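Local coordinates for protein plasmid stabilization system (Mesorhizobium opportunistum, PDB 5CEG) that probably acts as the ParE-type toxin of a type II toxin-antitoxin system, belonging to the RelE toxin family, at residues L58-R67 / Y87-V98. Sequence-based numbering, arbitrary orientation.
Sequences LADQPRMGVR and YETVPDTDDGPV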
loop_
_atom_site.group_PDB
_atom_site.type_symbol
_atom_site.label_atom_id
_atom_site.label_comp_id
_atom_site.label_asym_id
_atom_site.label_seq_id
_atom_site.Cartn_x
_atom_site.Cartn_y
_atom_site.Cartn_z
ATOM N N LEU B 58 -13.267 -15.915 -27.001
ATOM C CA LEU B 58 -11.952 -16.517 -27.076
ATOM C C LEU B 58 -11.938 -17.690 -28.054
ATOM O O LEU B 58 -10.967 -17.901 -28.768
ATOM C CB LEU B 58 -11.510 -16.960 -25.680
ATOM C CG LEU B 58 -10.099 -17.508 -25.525
ATOM C CD1 LEU B 58 -9.061 -16.514 -26.038
ATOM C CD2 LEU B 58 -9.855 -17.840 -24.055
ATOM N N ALA B 59 -13.030 -18.439 -28.106
ATOM C CA ALA B 59 -13.106 -19.549 -29.046
ATOM C C ALA B 59 -13.031 -19.049 -30.488
ATOM O O ALA B 59 -12.458 -19.719 -31.352
ATOM C CB ALA B 59 -14.379 -20.354 -28.818
ATOM N N ASP B 60 -13.597 -17.869 -30.738
ATOM C CA ASP B 60 -13.563 -17.240 -32.063
ATOM C C ASP B 60 -12.223 -16.571 -32.381
ATOM O O ASP B 60 -11.805 -16.501 -33.537
ATOM C CB ASP B 60 -14.668 -16.186 -32.188
ATOM C CG ASP B 60 -16.037 -16.785 -32.423
ATOM O OD1 ASP B 60 -16.133 -18.007 -32.658
ATOM O OD2 ASP B 60 -17.020 -16.014 -32.385
ATOM N N GLN B 61 -11.557 -16.054 -31.356
ATOM C CA GLN B 61 -10.286 -15.359 -31.544
ATOM C C GLN B 61 -9.309 -15.830 -30.484
ATOM O O GLN B 61 -9.131 -15.174 -29.457
ATOM C CB GLN B 61 -10.457 -13.835 -31.474
ATOM C CG GLN B 61 -11.211 -13.228 -32.671
ATOM C CD GLN B 61 -10.450 -13.347 -33.980
ATOM O OE1 GLN B 61 -9.244 -13.612 -34.002
ATOM N NE2 GLN B 61 -11.158 -13.155 -35.089
ATOM N N PRO B 62 -8.684 -16.989 -30.720
ATOM C CA PRO B 62 -7.911 -17.682 -29.679
ATOM C C PRO B 62 -6.673 -16.944 -29.179
ATOM O O PRO B 62 -6.161 -17.286 -28.107
ATOM C CB PRO B 62 -7.508 -19.004 -30.365
ATOM C CG PRO B 62 -7.715 -18.783 -31.818
ATOM C CD PRO B 62 -8.840 -17.807 -31.935
ATOM N N ARG B 63 -6.208 -15.939 -29.915
ATOM C CA ARG B 63 -5.025 -15.210 -29.486
ATOM C C ARG B 63 -5.357 -13.827 -28.920
ATOM O O ARG B 63 -4.505 -12.939 -28.896
ATOM C CB ARG B 63 -4.043 -15.094 -30.653
ATOM C CG ARG B 63 -3.581 -16.468 -31.155
ATOM C CD ARG B 63 -2.503 -16.349 -32.236
ATOM N NE ARG B 63 -1.959 -17.648 -32.637
ATOM C CZ ARG B 63 -2.400 -18.373 -33.664
ATOM N NH1 ARG B 63 -3.411 -17.942 -34.413
ATOM N NH2 ARG B 63 -1.825 -19.537 -33.949
ATOM N N MET B 64 -6.575 -13.634 -28.426
ATOM C CA MET B 64 -6.902 -12.303 -27.901
ATOM C C MET B 64 -6.263 -12.029 -26.526
ATOM O O MET B 64 -6.090 -10.871 -26.145
ATOM C CB MET B 64 -8.431 -12.088 -27.880
ATOM C CG MET B 64 -9.247 -13.013 -27.028
ATOM S SD MET B 64 -11.014 -12.763 -27.401
ATOM C CE MET B 64 -11.233 -11.058 -26.883
ATOM N N GLY B 65 -5.860 -13.070 -25.800
ATOM C CA GLY B 65 -5.194 -12.881 -24.524
ATOM C C GLY B 65 -3.726 -12.493 -24.678
ATOM O O GLY B 65 -3.034 -12.965 -25.580
ATOM N N VAL B 66 -3.250 -11.622 -23.797
ATOM C CA VAL B 66 -1.858 -11.189 -23.823
ATOM C C VAL B 66 -0.935 -12.288 -23.311
ATOM O O VAL B 66 -1.222 -12.916 -22.291
ATOM C CB VAL B 66 -1.669 -9.913 -22.977
ATOM C CG1 VAL B 66 -0.197 -9.626 -22.752
ATOM C CG2 VAL B 66 -2.372 -8.728 -23.645
ATOM N N ARG B 67 0.175 -12.523 -24.007
ATOM C CA ARG B 67 1.130 -13.523 -23.555
ATOM C C ARG B 67 1.742 -13.141 -22.220
ATOM O O ARG B 67 2.103 -11.977 -21.995
ATOM C CB ARG B 67 2.244 -13.716 -24.582
ATOM C CG ARG B 67 1.843 -14.500 -25.818
ATOM C CD ARG B 67 3.109 -14.983 -26.525
ATOM N NE ARG B 67 2.860 -15.832 -27.692
ATOM C CZ ARG B 67 2.601 -17.135 -27.631
ATOM N NH1 ARG B 67 2.511 -17.744 -26.457
ATOM N NH2 ARG B 67 2.401 -17.829 -28.750
ATOM N N TYR B 87 -4.962 -19.014 -19.807
ATOM C CA TYR B 87 -5.199 -20.048 -20.816
ATOM C C TYR B 87 -3.998 -20.205 -21.734
ATOM O O TYR B 87 -3.067 -19.399 -21.709
ATOM C CB TYR B 87 -6.451 -19.711 -21.642
ATOM C CG TYR B 87 -6.250 -18.685 -22.751
ATOM C CD1 TYR B 87 -6.394 -17.317 -22.510
ATOM C CD2 TYR B 87 -5.951 -19.094 -24.042
ATOM C CE1 TYR B 87 -6.230 -16.391 -23.536
ATOM C CE2 TYR B 87 -5.778 -18.186 -25.067
ATOM C CZ TYR B 87 -5.910 -16.836 -24.812
ATOM O OH TYR B 87 -5.740 -15.933 -25.858
ATOM N N GLU B 88 -4.033 -21.240 -22.569
ATOM C CA GLU B 88 -3.056 -21.368 -23.643
ATOM C C GLU B 88 -3.746 -21.826 -24.916
ATOM O O GLU B 88 -4.842 -22.382 -24.860
ATOM C CB GLU B 88 -1.949 -22.362 -23.275
ATOM C CG GLU B 88 -2.496 -23.750 -22.928
ATOM C CD GLU B 88 -1.426 -24.794 -22.671
ATOM O OE1 GLU B 88 -0.226 -24.449 -22.586
ATOM O OE2 GLU B 88 -1.804 -25.977 -22.541
ATOM N N THR B 89 -3.101 -21.589 -26.051
ATOM C CA THR B 89 -3.526 -22.225 -27.297
ATOM C C THR B 89 -2.630 -23.422 -27.570
ATOM O O THR B 89 -1.470 -23.457 -27.145
ATOM C CB THR B 89 -3.465 -21.282 -28.519
ATOM O OG1 THR B 89 -2.107 -21.009 -28.869
ATOM C CG2 THR B 89 -4.215 -19.969 -28.260
ATOM N N VAL B 90 -3.175 -24.413 -28.265
ATOM C CA VAL B 90 -2.345 -25.494 -28.783
ATOM C C VAL B 90 -2.652 -25.654 -30.270
ATOM O O VAL B 90 -3.808 -25.852 -30.630
ATOM C CB VAL B 90 -2.585 -26.816 -28.068
ATOM C CG1 VAL B 90 -1.681 -27.888 -28.675
ATOM C CG2 VAL B 90 -2.306 -26.674 -26.570
ATOM N N PRO B 91 -1.629 -25.543 -31.131
ATOM C CA PRO B 91 -0.220 -25.247 -30.836
ATOM C C PRO B 91 -0.034 -23.866 -30.211
ATOM O O PRO B 91 -0.897 -22.999 -30.373
ATOM C CB PRO B 91 0.461 -25.295 -32.208
ATOM C CG PRO B 91 -0.528 -25.971 -33.126
ATOM C CD PRO B 91 -1.878 -25.660 -32.580
ATOM N N ASP B 92 1.070 -23.688 -29.496
ATOM C CA ASP B 92 1.417 -22.403 -28.910
ATOM C C ASP B 92 2.180 -21.557 -29.932
ATOM O O ASP B 92 3.381 -21.333 -29.797
ATOM C CB ASP B 92 2.265 -22.606 -27.649
ATOM C CG ASP B 92 2.662 -21.294 -26.996
ATOM O OD1 ASP B 92 1.813 -20.394 -26.944
ATOM O OD2 ASP B 92 3.821 -21.162 -26.554
ATOM N N THR B 93 1.480 -21.103 -30.963
ATOM C CA THR B 93 2.098 -20.325 -32.038
ATOM C C THR B 93 1.490 -18.931 -32.106
ATOM O O THR B 93 0.405 -18.702 -31.580
ATOM C CB THR B 93 1.917 -21.015 -33.391
ATOM O OG1 THR B 93 0.525 -21.305 -33.579
ATOM C CG2 THR B 93 2.709 -22.315 -33.441
ATOM N N ASP B 94 2.183 -17.999 -32.754
ATOM C CA ASP B 94 1.679 -16.638 -32.879
ATOM C C ASP B 94 0.795 -16.477 -34.104
ATOM O O ASP B 94 0.058 -15.502 -34.226
ATOM C CB ASP B 94 2.833 -15.641 -32.940
ATOM C CG ASP B 94 3.501 -15.452 -31.601
ATOM O OD1 ASP B 94 2.826 -15.664 -30.573
ATOM O OD2 ASP B 94 4.695 -15.090 -31.576
ATOM N N ASP B 95 0.883 -17.436 -35.019
ATOM C CA ASP B 95 0.060 -17.422 -36.216
ATOM C C ASP B 95 -0.139 -18.840 -36.717
ATOM O O ASP B 95 0.661 -19.729 -36.432
ATOM C CB ASP B 95 0.692 -16.554 -37.305
ATOM C CG ASP B 95 2.115 -16.955 -37.612
ATOM O OD1 ASP B 95 3.042 -16.239 -37.176
ATOM O OD2 ASP B 95 2.308 -17.990 -38.285
ATOM N N GLY B 96 -1.211 -19.050 -37.465
ATOM C CA GLY B 96 -1.502 -20.370 -37.983
ATOM C C GLY B 96 -2.677 -20.979 -37.256
ATOM O O GLY B 96 -3.192 -20.395 -36.302
ATOM N N PRO B 97 -3.105 -22.163 -37.704
ATOM C CA PRO B 97 -4.279 -22.848 -37.163
ATOM C C PRO B 97 -4.123 -23.192 -35.688
ATOM O O PRO B 97 -3.061 -23.640 -35.269
ATOM C CB PRO B 97 -4.363 -24.126 -38.006
ATOM C CG PRO B 97 -3.551 -23.846 -39.223
ATOM C CD PRO B 97 -2.459 -22.941 -38.773
ATOM N N VAL B 98 -5.184 -22.977 -34.921
ATOM C CA VAL B 98 -5.217 -23.384 -33.519
ATOM C C VAL B 98 -6.180 -24.557 -33.371
ATOM O O VAL B 98 -7.307 -24.506 -33.879
ATOM C CB VAL B 98 -5.651 -22.211 -32.610
ATOM C CG1 VAL B 98 -5.854 -22.683 -31.161
ATOM C CG2 VAL B 98 -4.638 -21.075 -32.693
#
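Arg63 reaches across to the loop 91-98 and bonds to two of its carbonyls and one hydroxyl, which probably helps to hold the shape of this connection. Its chain is extended from CG to NE, which carries the flat group into the bend of the loop. There Arg63 NE donates to Thr93 O at 2.8 Å in a nearly straight bond (164°), while Arg63 NH2 meets Thr93 OG1 at 3.0 Å, a side-on grip on two atoms of one residue. The far end of the group converges on Gly96 O, with Arg63 NH2 nearer than NH1, at 2.9 Å. Both carbonyl oxygens lie in the guanidinium plane; Val98 CG2 rests over one face, toward the rim, and Asp95 CA over the centre of the other.

In this RelE/ParE-type fold, two helices pack on a sheet, and the contact joins the turn between helix 41-60 and edge strand 66-67 to the end of strand 83-90 and the connection that follows it. Tyr87 of strand 83-90 points into that turn, a type I turn from Gln61 to Met64. Its CG lies between the backbone N and carbonyl carbon (chi1 80°), directing the ring there, and Tyr87 OH donates to Pro62 O at 2.7 Å and accepts from Gly65 N at 2.9 Å. These two bonds fix the phenol's outer end, and Leu58 CD2 lies squarely over the Tyr87 ring as a CH-pi contact, 3.8 Å from the centroid.

Arg67 forms a salt-bridge network with Asp92 and Asp94. Its NE takes the syn lone pair of Asp94 OD1, as Arg67 NH1 does that of Asp92 OD1 at 2.8 Å, whereas NH2 meets both oxygens from above their carboxylate planes. Arg76 lies close to Arg67, and the two acids probably offset that positive charge.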